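Local coordinates for protein AtGH3.15 acyl acid amido synthetase (Arabidopsis thaliana, PDB 6E1Q) that conjugates glutamine, and possibly cysteine, to the auxin precursor indole-3-butyric acid in an ATP-dependent reaction, and likewise modifies the herbicide 4-(2,4-dichlorophenoxy)butanoate, at residues E68-R71 against S72-R76; K531-P535 against G536-E540; D29-L32 against E33-S37. One frame throughout, in Å; residues are numbered along the deposited sequence. Where two conformers were deposited one is given.

Interaction 1: E68-R71 against S72-R76; sequences EDIR and SYIDR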
ATOM      1  N   GLU A  68      16.842  -9.052   8.064  0.51 34.98           N
ATOM      2  CA  GLU A  68      17.768 -10.170   7.908  0.51 40.06           C
ATOM      3  C   GLU A  68      18.568 -10.421   9.182  0.51 39.34           C
ATOM      4  O   GLU A  68      18.845 -11.575   9.531  0.51 40.09           O
ATOM      5  CB  GLU A  68      18.718  -9.906   6.740  0.51 47.88           C
ATOM      6  CG  GLU A  68      18.114 -10.071   5.357  0.51 50.55           C
ATOM      7  CD  GLU A  68      17.004  -9.076   5.052  0.51 47.66           C
ATOM      8  OE1 GLU A  68      16.177  -9.397   4.183  0.51 48.89           O
ATOM      9  OE2 GLU A  68      16.954  -7.982   5.662  0.51 38.47           O
ATOM     10  N   ASP A  69      18.953  -9.359   9.894  1.00 36.16           N
ATOM     11  CA  ASP A  69      19.815  -9.552  11.058  1.00 38.72           C
ATOM     12  C   ASP A  69      19.052 -10.137  12.240  1.00 35.51           C
ATOM     13  O   ASP A  69      19.656 -10.771  13.106  1.00 39.45           O
ATOM     14  CB  ASP A  69      20.468  -8.233  11.492  1.00 40.59           C
ATOM     15  CG  ASP A  69      21.236  -7.548  10.377  1.00 44.19           C
ATOM     16  OD1 ASP A  69      22.088  -8.193   9.723  1.00 58.21           O
ATOM     17  OD2 ASP A  69      20.983  -6.341  10.167  1.00 46.03           O
ATOM     18  N   ILE A  70      17.746  -9.902  12.332  1.00 28.91           N
ATOM     19  CA  ILE A  70      16.995 -10.334  13.501  1.00 39.57           C
ATOM     20  C   ILE A  70      16.017 -11.461  13.196  1.00 38.20           C
ATOM     21  O   ILE A  70      15.286 -11.890  14.099  1.00 34.36           O
ATOM     22  CB  ILE A  70      16.282  -9.143  14.175  1.00 37.11           C
ATOM     23  CG1 ILE A  70      15.434  -8.349  13.183  1.00 36.66           C
ATOM     24  CG2 ILE A  70      17.317  -8.195  14.776  1.00 43.60           C
ATOM     25  CD1 ILE A  70      14.012  -8.803  13.073  1.00 36.88           C
ATOM     26  N   ARG A  71      16.004 -11.986  11.967  1.00 35.40           N
ATOM     27  CA  ARG A  71      15.037 -13.028  11.627  1.00 30.50           C
ATOM     28  C   ARG A  71      15.139 -14.238  12.554  1.00 31.82           C
ATOM     29  O   ARG A  71      14.120 -14.892  12.846  1.00 31.61           O
ATOM     30  CB  ARG A  71      15.239 -13.459  10.177  1.00 36.85           C
ATOM     31  CG  ARG A  71      14.315 -14.566   9.709  1.00 36.54           C
ATOM     32  CD  ARG A  71      14.635 -14.950   8.269  1.00 41.57           C
ATOM     33  NE  ARG A  71      13.693 -15.951   7.780  1.00 44.79           N
ATOM     34  CZ  ARG A  71      13.785 -16.539   6.596  1.00 44.96           C
ATOM     35  NH1 ARG A  71      14.787 -16.227   5.774  1.00 39.77           N
ATOM     36  NH2 ARG A  71      12.873 -17.438   6.236  1.00 41.08           N
ATOM     37  N   SER A  72      16.349 -14.554  13.028  1.00 31.65           N
ATOM     38  CA  SER A  72      16.526 -15.753  13.844  1.00 31.94           C
ATOM     39  C   SER A  72      15.729 -15.677  15.145  1.00 34.43           C
ATOM     40  O   SER A  72      15.177 -16.689  15.595  1.00 31.15           O
ATOM     41  CB  SER A  72      18.008 -15.973  14.136  1.00 36.90           C
ATOM     42  OG  SER A  72      18.508 -14.934  14.961  1.00 42.61           O
ATOM     43  N   TYR A  73      15.677 -14.494  15.779  1.00 28.86           N
ATOM     44  CA  TYR A  73      14.843 -14.327  16.968  1.00 31.67           C
ATOM     45  C   TYR A  73      13.381 -14.639  16.658  1.00 31.36           C
ATOM     46  O   TYR A  73      12.702 -15.333  17.424  1.00 33.58           O
ATOM     47  CB  TYR A  73      14.996 -12.900  17.533  1.00 27.23           C
ATOM     48  CG  TYR A  73      16.405 -12.618  17.976  1.00 31.67           C
ATOM     49  CD1 TYR A  73      16.833 -12.953  19.255  1.00 36.31           C
ATOM     50  CD2 TYR A  73      17.335 -12.079  17.090  1.00 35.06           C
ATOM     51  CE1 TYR A  73      18.157 -12.727  19.660  1.00 36.89           C
ATOM     52  CE2 TYR A  73      18.654 -11.843  17.481  1.00 31.09           C
ATOM     53  CZ  TYR A  73      19.056 -12.163  18.770  1.00 37.91           C
ATOM     54  OH  TYR A  73      20.364 -11.933  19.158  1.00 45.50           O
ATOM     55  N   ILE A  74      12.877 -14.126  15.538  1.00 34.41           N
ATOM     56  CA  ILE A  74      11.481 -14.370  15.180  1.00 33.15           C
ATOM     57  C   ILE A  74      11.245 -15.853  14.918  1.00 31.99           C
ATOM     58  O   ILE A  74      10.232 -16.422  15.349  1.00 31.80           O
ATOM     59  CB  ILE A  74      11.091 -13.501  13.969  1.00 28.26           C
ATOM     60  CG1 ILE A  74      11.302 -12.026  14.318  1.00 33.86           C
ATOM     61  CG2 ILE A  74       9.613 -13.731  13.581  1.00 27.81           C
ATOM     62  CD1 ILE A  74      11.156 -11.092  13.128  1.00 41.01           C
ATOM     63  N   ASP A  75      12.181 -16.509  14.217  1.00 32.24           N
ATOM     64  CA  ASP A  75      12.038 -17.938  13.957  1.00 37.62           C
ATOM     65  C   ASP A  75      12.063 -18.732  15.262  1.00 38.05           C
ATOM     66  O   ASP A  75      11.302 -19.694  15.426  1.00 31.66           O
ATOM     67  CB  ASP A  75      13.145 -18.424  13.007  1.00 36.79           C
ATOM     68  CG  ASP A  75      12.930 -17.980  11.550  1.00 42.33           C
ATOM     69  OD1 ASP A  75      11.774 -17.726  11.131  1.00 43.57           O
ATOM     70  OD2 ASP A  75      13.933 -17.895  10.808  1.00 47.74           O
ATOM     71  N   ARG A  76      12.925 -18.348  16.208  1.00 29.75           N
ATOM     72  CA  ARG A  76      12.969 -19.092  17.466  1.00 29.50           C
ATOM     73  C   ARG A  76      11.678 -18.922  18.251  1.00 31.50           C
ATOM     74  O   ARG A  76      11.196 -19.885  18.867  1.00 29.33           O
ATOM     75  CB  ARG A  76      14.190 -18.699  18.316  1.00 34.67           C
ATOM     76  CG  ARG A  76      15.525 -18.936  17.582  1.00 35.40           C
ATOM     77  CD  ARG A  76      16.774 -18.404  18.293  1.00 36.68           C
ATOM     78  NE  ARG A  76      16.765 -18.547  19.742  1.00 34.49           N
ATOM     79  CZ  ARG A  76      17.362 -17.710  20.579  1.00 36.09           C
ATOM     80  NH1 ARG A  76      17.978 -16.622  20.119  1.00 39.52           N
ATOM     81  NH2 ARG A  76      17.317 -17.939  21.881  1.00 35.03           N
TER
HETATM   82  O   HOH W   1      18.709 -13.591  11.711  1.00 42.53           O
HETATM   83  O   HOH W   2      10.816 -16.915   8.725  1.00 64.76           O

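Interaction 2: K531-P535 against G536-E540; sequences KVVKP and GAFDE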
ATOM      1  N   LYS A 531       7.463  -2.117 -25.195  1.00 39.93           N
ATOM      2  CA  LYS A 531       6.575  -3.075 -25.834  1.00 41.34           C
ATOM      3  C   LYS A 531       5.165  -2.826 -25.318  1.00 45.54           C
ATOM      4  O   LYS A 531       4.932  -2.820 -24.104  1.00 45.34           O
ATOM      5  CB  LYS A 531       7.022  -4.513 -25.565  1.00 41.97           C
ATOM      6  CG  LYS A 531       8.431  -4.842 -26.106  1.00 53.76           C
ATOM      7  CD  LYS A 531       8.974  -6.177 -25.577  1.00 58.48           C
ATOM      8  CE  LYS A 531       9.552  -7.028 -26.686  1.00 64.32           C
ATOM      9  NZ  LYS A 531      10.846  -7.672 -26.344  1.00 66.87           N
ATOM     10  N   VAL A 532       4.243  -2.561 -26.234  1.00 41.09           N
ATOM     11  CA  VAL A 532       2.844  -2.379 -25.872  1.00 44.43           C
ATOM     12  C   VAL A 532       2.177  -3.745 -25.788  1.00 49.78           C
ATOM     13  O   VAL A 532       2.258  -4.548 -26.724  1.00 55.45           O
ATOM     14  CB  VAL A 532       2.142  -1.469 -26.887  1.00 47.35           C
ATOM     15  CG1 VAL A 532       0.659  -1.383 -26.594  1.00 48.12           C
ATOM     16  CG2 VAL A 532       2.776  -0.086 -26.842  1.00 46.10           C
ATOM     17  N   VAL A 533       1.534  -4.026 -24.662  1.00 42.37           N
ATOM     18  CA  VAL A 533       0.883  -5.317 -24.463  1.00 47.90           C
ATOM     19  C   VAL A 533      -0.622  -5.137 -24.562  1.00 46.75           C
ATOM     20  O   VAL A 533      -1.163  -4.068 -24.260  1.00 48.69           O
ATOM     21  CB  VAL A 533       1.287  -5.965 -23.126  1.00 43.05           C
ATOM     22  CG1 VAL A 533       2.741  -6.387 -23.188  1.00 43.65           C
ATOM     23  CG2 VAL A 533       1.069  -4.981 -21.971  1.00 38.78           C
ATOM     24  N   LYS A 534      -1.295  -6.193 -25.017  1.00 59.31           N
ATOM     25  CA  LYS A 534      -2.746  -6.179 -25.148  1.00 63.85           C
ATOM     26  C   LYS A 534      -3.411  -5.901 -23.799  1.00 59.55           C
ATOM     27  O   LYS A 534      -2.867  -6.248 -22.743  1.00 59.51           O
ATOM     28  CB  LYS A 534      -3.232  -7.521 -25.707  1.00 69.28           C
ATOM     29  CG  LYS A 534      -4.448  -7.429 -26.630  1.00 75.94           C
ATOM     30  CD  LYS A 534      -5.075  -8.795 -26.933  1.00 74.61           C
ATOM     31  CE  LYS A 534      -5.491  -8.893 -28.411  1.00 72.55           C
ATOM     32  NZ  LYS A 534      -6.176 -10.171 -28.734  1.00 72.09           N
ATOM     33  N   PRO A 535      -4.582  -5.261 -23.802  1.00 56.93           N
ATOM     34  CA  PRO A 535      -5.340  -5.090 -22.556  1.00 51.67           C
ATOM     35  C   PRO A 535      -5.575  -6.427 -21.857  1.00 52.50           C
ATOM     36  O   PRO A 535      -5.751  -7.468 -22.499  1.00 48.62           O
ATOM     37  CB  PRO A 535      -6.661  -4.472 -23.029  1.00 56.99           C
ATOM     38  CG  PRO A 535      -6.309  -3.752 -24.287  1.00 62.95           C
ATOM     39  CD  PRO A 535      -5.192  -4.532 -24.933  1.00 59.84           C
ATOM     40  N   GLY A 536      -5.579  -6.389 -20.525  1.00 52.29           N
ATOM     41  CA  GLY A 536      -5.664  -7.597 -19.728  1.00 56.05           C
ATOM     42  C   GLY A 536      -4.342  -8.284 -19.463  1.00 58.52           C
ATOM     43  O   GLY A 536      -4.311  -9.255 -18.692  1.00 62.01           O
ATOM     44  N   ALA A 537      -3.249  -7.814 -20.072  1.00 47.34           N
ATOM     45  CA  ALA A 537      -1.943  -8.422 -19.835  1.00 42.55           C
ATOM     46  C   ALA A 537      -1.579  -8.410 -18.357  1.00 43.04           C
ATOM     47  O   ALA A 537      -0.988  -9.366 -17.849  1.00 38.42           O
ATOM     48  CB  ALA A 537      -0.867  -7.689 -20.628  1.00 38.44           C
ATOM     49  N   PHE A 538      -1.893  -7.323 -17.655  1.00 41.62           N
ATOM     50  CA  PHE A 538      -1.425  -7.195 -16.287  1.00 37.80           C
ATOM     51  C   PHE A 538      -2.345  -7.893 -15.292  1.00 44.12           C
ATOM     52  O   PHE A 538      -1.903  -8.198 -14.182  1.00 37.60           O
ATOM     53  CB  PHE A 538      -1.229  -5.718 -15.951  1.00 33.72           C
ATOM     54  CG  PHE A 538       0.069  -5.185 -16.463  1.00 39.18           C
ATOM     55  CD1 PHE A 538       1.228  -5.333 -15.714  1.00 31.08           C
ATOM     56  CD2 PHE A 538       0.149  -4.600 -17.720  1.00 34.16           C
ATOM     57  CE1 PHE A 538       2.456  -4.877 -16.192  1.00 32.63           C
ATOM     58  CE2 PHE A 538       1.378  -4.136 -18.218  1.00 34.14           C
ATOM     59  CZ  PHE A 538       2.532  -4.276 -17.446  1.00 33.77           C
ATOM     60  N   ASP A 539      -3.594  -8.179 -15.678  1.00 38.41           N
ATOM     61  CA  ASP A 539      -4.409  -9.127 -14.917  1.00 48.37           C
ATOM     62  C   ASP A 539      -3.927 -10.560 -15.099  1.00 46.99           C
ATOM     63  O   ASP A 539      -3.927 -11.338 -14.142  1.00 46.08           O
ATOM     64  CB  ASP A 539      -5.872  -9.024 -15.312  1.00 55.11           C
ATOM     65  CG  ASP A 539      -6.491  -7.761 -14.833  1.00 69.94           C
ATOM     66  OD1 ASP A 539      -5.822  -7.053 -14.047  1.00 75.65           O
ATOM     67  OD2 ASP A 539      -7.641  -7.489 -15.218  1.00 81.08           O
ATOM     68  N   GLU A 540      -3.520 -10.934 -16.317  1.00 48.62           N
ATOM     69  CA  GLU A 540      -2.918 -12.254 -16.501  1.00 49.86           C
ATOM     70  C   GLU A 540      -1.651 -12.388 -15.666  1.00 48.49           C
ATOM     71  O   GLU A 540      -1.417 -13.425 -15.034  1.00 50.16           O
ATOM     72  CB  GLU A 540      -2.608 -12.512 -17.983  1.00 49.22           C
ATOM     73  CG  GLU A 540      -1.933 -13.888 -18.240  1.00 56.52           C
ATOM     74  CD  GLU A 540      -1.683 -14.194 -19.732  1.00 67.02           C
ATOM     75  OE1 GLU A 540      -2.080 -13.380 -20.588  1.00 66.61           O
ATOM     76  OE2 GLU A 540      -1.088 -15.250 -20.051  1.00 65.28           O
TER

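Interaction 3: D29-L32 against E33-S37; sequences DSVL and EAILS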
ATOM      1  N   ASP A  29      11.636  10.955  24.104  1.00 41.13           N
ATOM      2  CA  ASP A  29      12.531  10.509  25.170  1.00 40.95           C
ATOM      3  C   ASP A  29      11.785   9.650  26.186  1.00 46.07           C
ATOM      4  O   ASP A  29      12.341   8.681  26.720  1.00 47.33           O
ATOM      5  CB  ASP A  29      13.186  11.711  25.862  1.00 51.08           C
ATOM      6  CG  ASP A  29      14.113  12.490  24.937  1.00 57.04           C
ATOM      7  OD1 ASP A  29      14.278  12.086  23.763  1.00 60.22           O
ATOM      8  OD2 ASP A  29      14.659  13.522  25.379  1.00 61.67           O
ATOM      9  N   SER A  30      10.517   9.982  26.452  1.00 41.25           N
ATOM     10  CA  SER A  30       9.699   9.161  27.343  1.00 48.35           C
ATOM     11  C   SER A  30       9.481   7.766  26.767  1.00 47.61           C
ATOM     12  O   SER A  30       9.585   6.768  27.490  1.00 44.32           O
ATOM     13  CB  SER A  30       8.355   9.837  27.585  1.00 57.72           C
ATOM     14  OG  SER A  30       8.434  10.756  28.654  1.00 77.75           O
ATOM     15  N   VAL A  31       9.161   7.688  25.470  1.00 44.16           N
ATOM     16  CA  VAL A  31       8.956   6.402  24.800  1.00 42.28           C
ATOM     17  C   VAL A  31      10.208   5.540  24.912  1.00 37.26           C
ATOM     18  O   VAL A  31      10.148   4.367  25.303  1.00 40.91           O
ATOM     19  CB  VAL A  31       8.563   6.623  23.324  1.00 39.39           C
ATOM     20  CG1 VAL A  31       8.638   5.309  22.540  1.00 32.43           C
ATOM     21  CG2 VAL A  31       7.181   7.256  23.214  1.00 36.18           C
ATOM     22  N   LEU A  32      11.363   6.117  24.572  1.00 39.19           N
ATOM     23  CA  LEU A  32      12.616   5.368  24.615  1.00 43.37           C
ATOM     24  C   LEU A  32      12.893   4.833  26.018  1.00 46.71           C
ATOM     25  O   LEU A  32      13.229   3.653  26.200  1.00 43.79           O
ATOM     26  CB  LEU A  32      13.769   6.257  24.152  1.00 36.30           C
ATOM     27  CG  LEU A  32      15.100   5.510  24.087  1.00 40.60           C
ATOM     28  CD1 LEU A  32      14.949   4.294  23.187  1.00 38.65           C
ATOM     29  CD2 LEU A  32      16.273   6.406  23.643  1.00 40.78           C
ATOM     30  N   GLU A  33      12.759   5.692  27.028  1.00 44.74           N
ATOM     31  CA  GLU A  33      12.985   5.234  28.393  1.00 53.10           C
ATOM     32  C   GLU A  33      12.045   4.089  28.752  1.00 43.36           C
ATOM     33  O   GLU A  33      12.453   3.127  29.407  1.00 43.93           O
ATOM     34  CB  GLU A  33      12.819   6.386  29.383  1.00 58.43           C
ATOM     35  CG  GLU A  33      12.946   5.934  30.828  1.00 73.30           C
ATOM     36  CD  GLU A  33      12.901   7.083  31.808  1.00 90.97           C
ATOM     37  OE1 GLU A  33      13.790   7.958  31.746  1.00 97.21           O
ATOM     38  OE2 GLU A  33      11.970   7.113  32.639  1.00 97.48           O
ATOM     39  N   ALA A  34      10.786   4.163  28.317  1.00 44.04           N
ATOM     40  CA  ALA A  34       9.836   3.107  28.654  1.00 44.87           C
ATOM     41  C   ALA A  34      10.216   1.793  27.984  1.00 42.89           C
ATOM     42  O   ALA A  34      10.196   0.734  28.621  1.00 38.68           O
ATOM     43  CB  ALA A  34       8.420   3.525  28.254  1.00 43.95           C
ATOM     44  N   ILE A  35      10.587   1.844  26.703  1.00 41.70           N
ATOM     45  CA  ILE A  35      10.941   0.620  25.988  1.00 36.28           C
ATOM     46  C   ILE A  35      12.173  -0.023  26.602  1.00 41.43           C
ATOM     47  O   ILE A  35      12.195  -1.233  26.865  1.00 44.90           O
ATOM     48  CB  ILE A  35      11.167   0.911  24.496  1.00 38.98           C
ATOM     49  CG1 ILE A  35       9.833   1.197  23.814  1.00 34.85           C
ATOM     50  CG2 ILE A  35      11.884  -0.286  23.828  1.00 35.19           C
ATOM     51  CD1 ILE A  35       9.987   1.703  22.374  1.00 35.95           C
ATOM     52  N   LEU A  36      13.224   0.777  26.827  1.00 44.45           N
ATOM     53  CA  LEU A  36      14.467   0.229  27.354  1.00 48.67           C
ATOM     54  C   LEU A  36      14.305  -0.274  28.781  1.00 55.92           C
ATOM     55  O   LEU A  36      14.951  -1.257  29.168  1.00 60.05           O
ATOM     56  CB  LEU A  36      15.579   1.278  27.292  1.00 47.67           C
ATOM     57  CG  LEU A  36      15.921   1.786  25.887  1.00 50.60           C
ATOM     58  CD1 LEU A  36      17.175   2.634  25.919  1.00 49.57           C
ATOM     59  CD2 LEU A  36      16.047   0.642  24.876  1.00 50.84           C
ATOM     60  N   SER A  37      13.465   0.386  29.583  1.00 55.88           N
ATOM     61  CA  SER A  37      13.258  -0.074  30.956  1.00 58.13           C
ATOM     62  C   SER A  37      12.444  -1.363  30.985  1.00 47.87           C
ATOM     63  O   SER A  37      12.821  -2.330  31.651  1.00 46.83           O
ATOM     64  CB  SER A  37      12.579   1.012  31.792  1.00 55.25           C
ATOM     65  OG  SER A  37      13.243   2.257  31.667  1.00 64.61           O
TER

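Interaction 1: E68-R71 against S72-R76
Arg-71 and Asp-75, one turn apart on helix 67-78, are tied through both backbone and side chains. Asp-75 N donates to Arg-71 O at 2.9 Å. The side chains add a long salt bridge, with Asp-75 OD2 3.6 Å from Arg-71 NE; the pairing is electrostatic, since the oxygen stands off the guanidinium plane and receives none of its hydrogens. The N-H of NE is spent on water 2, which sits in plane at the guanidinium edge and donates in turn to Asp-75 OD1 at 2.7 Å. The arginine chain is extended, CG anti to the backbone N (chi1 179°), which lays its CG beside OD2.

The turn before is irregular. Tyr-73 N reaches Ile-70 O only by a weak bond of 3.1 Å, bent to 124°, while water 1 bridges Glu-68 O and Ser-72 N, filling in where the helix kinks. Ile-70 O also lies in plane at the edge of the Tyr-73 ring, 3.6 Å from CD2. On the buried side, Ile-70 CD1 meets Ile-74 CD1 at 3.7 Å. The tyrosine ring packs edge-to-face with Tyr-44 of helix 43-49. This is a water-inserted helix kink followed by an i to i+4 Arg-Asp ion pair, on a helix of the GH3 N-terminal domain in the wider surroundings of the ATP-binding Glu-330.

Interaction 2: K531-P535 against G536-E540
Val-533 turns one methyl, CG2, into the position between its backbone N and carbonyl carbon (CG1 at chi1 -69°), and this methyl meets both Ala-537 and Phe-538. The phenylalanine brings its ring back toward the strand with CG anti to the carbonyl carbon (chi1 -81°). CG2 lies 3.6 Å from Ala-537 CB and 3.9 Å from Phe-538 CE2, the valine and phenylalanine side chains crossing at about a right angle and the methyl approaching the ring obliquely.

A type II beta turn from Lys-534 to Ala-537 brings the chain back. Ala-537 N donates to Lys-534 O at 3.1 Å, the donor tilted from the carbonyl plane. Ala-537 CB also comes within 3.2 Å of Lys-534 O, a close approach that packs the first helical residue against the turn. Gly-536 has a positive phi of 85°, and a CB there would clash with Pro-535 O. The same glycine is the N-cap of the helix, its carbonyl O accepting from Glu-540 N at 3.0 Å. At this helix start the backbone N atoms of Gly-536 and Phe-538 donate to the two carboxylate oxygens of Glu-483, OE2 and OE1 respectively, so that one neighbouring side chain grips both.

Strand 529-533 thus passes through a tight turn into helix 537-547. It lies between strands 477-485 and 574-579; Val-533 touches both, while Phe-538 leans on Asp-464 and Thr-466 of strand 461-470.

Interaction 3: D29-L32 against E33-S37
Leu-32 and Leu-36 pack together on one side of helix 24-38, while Val-31 and Ile-35 form a second apolar pair. The leucines cross obliquely: Leu-32 CD1 approaches Leu-36 CG at 3.8 Å and Leu-36 CD1 at 3.9 Å. Leu-32 has CG anti to the backbone N (chi1 -176°), whereas Leu-36 holds CG beside its own N, near Leu-32 O. Val-31 and Ile-35 instead lie side by side and point the same way, with Val-31 CG1 at 3.9 Å from Ile-35 CD1. Replacing Leu-36 with alanine would probably leave Leu-32 CD1 without its partner and open a gap toward Phe-58, Leu-45 and Leu-49, which the leucine also touches.

The backbone bonds are those of a regular alpha-helix: Glu-33, Ala-34, Ile-35 and Leu-36 each donate N-H to the carbonyl four residues earlier. The bond from Leu-36 N to Leu-32 O, 2.9 Å long, is nearly straight at 174°.

Among the polar side chains, Ser-37 OG donates to Glu-33 O at 2.5 Å, a short bond. Ser-37 N donates to the same oxygen from the opposite face of the carbonyl plane, so one residue grips it twice. The Asp-29 carboxylate is held by a salt bridge to Lys-55 of helix 55-61.

Buried Val-31, Leu-32, Ile-35 and Leu-36 set against exposed Ser-30, Glu-33 and Ser-37 mark an amphipathic helix. Leu-32 and Leu-36 pack on helix 55-61, Leu-36 also on helix 43-49, and Ile-35 meets loop residues Phe-398 and Tyr-402, packing this early helix of the GH3 N-terminal region into the enzyme body.

How the interactions relate
All three contacts are local. Interactions 3 and 1 follow each other in the GH3 N-terminal domain, their centres about 23 Å apart and their nearest atoms about 13 Å; helix 43-49 lies between them in sequence and touches side chains of both. Ile-70 of interaction 1 lies about 8 Å and Ile-35 of interaction 3 about 12 Å from the ATP-binding Glu-330, side chain to side chain, so neither contacts it. Interaction 2, in the GH3 C-terminal domain, is remote from the ATP and ligand sites. Its centre lies about 39 Å from that of interaction 1 and about 51 Å from that of interaction 3, on the opposite side of the chain's centre from the latter.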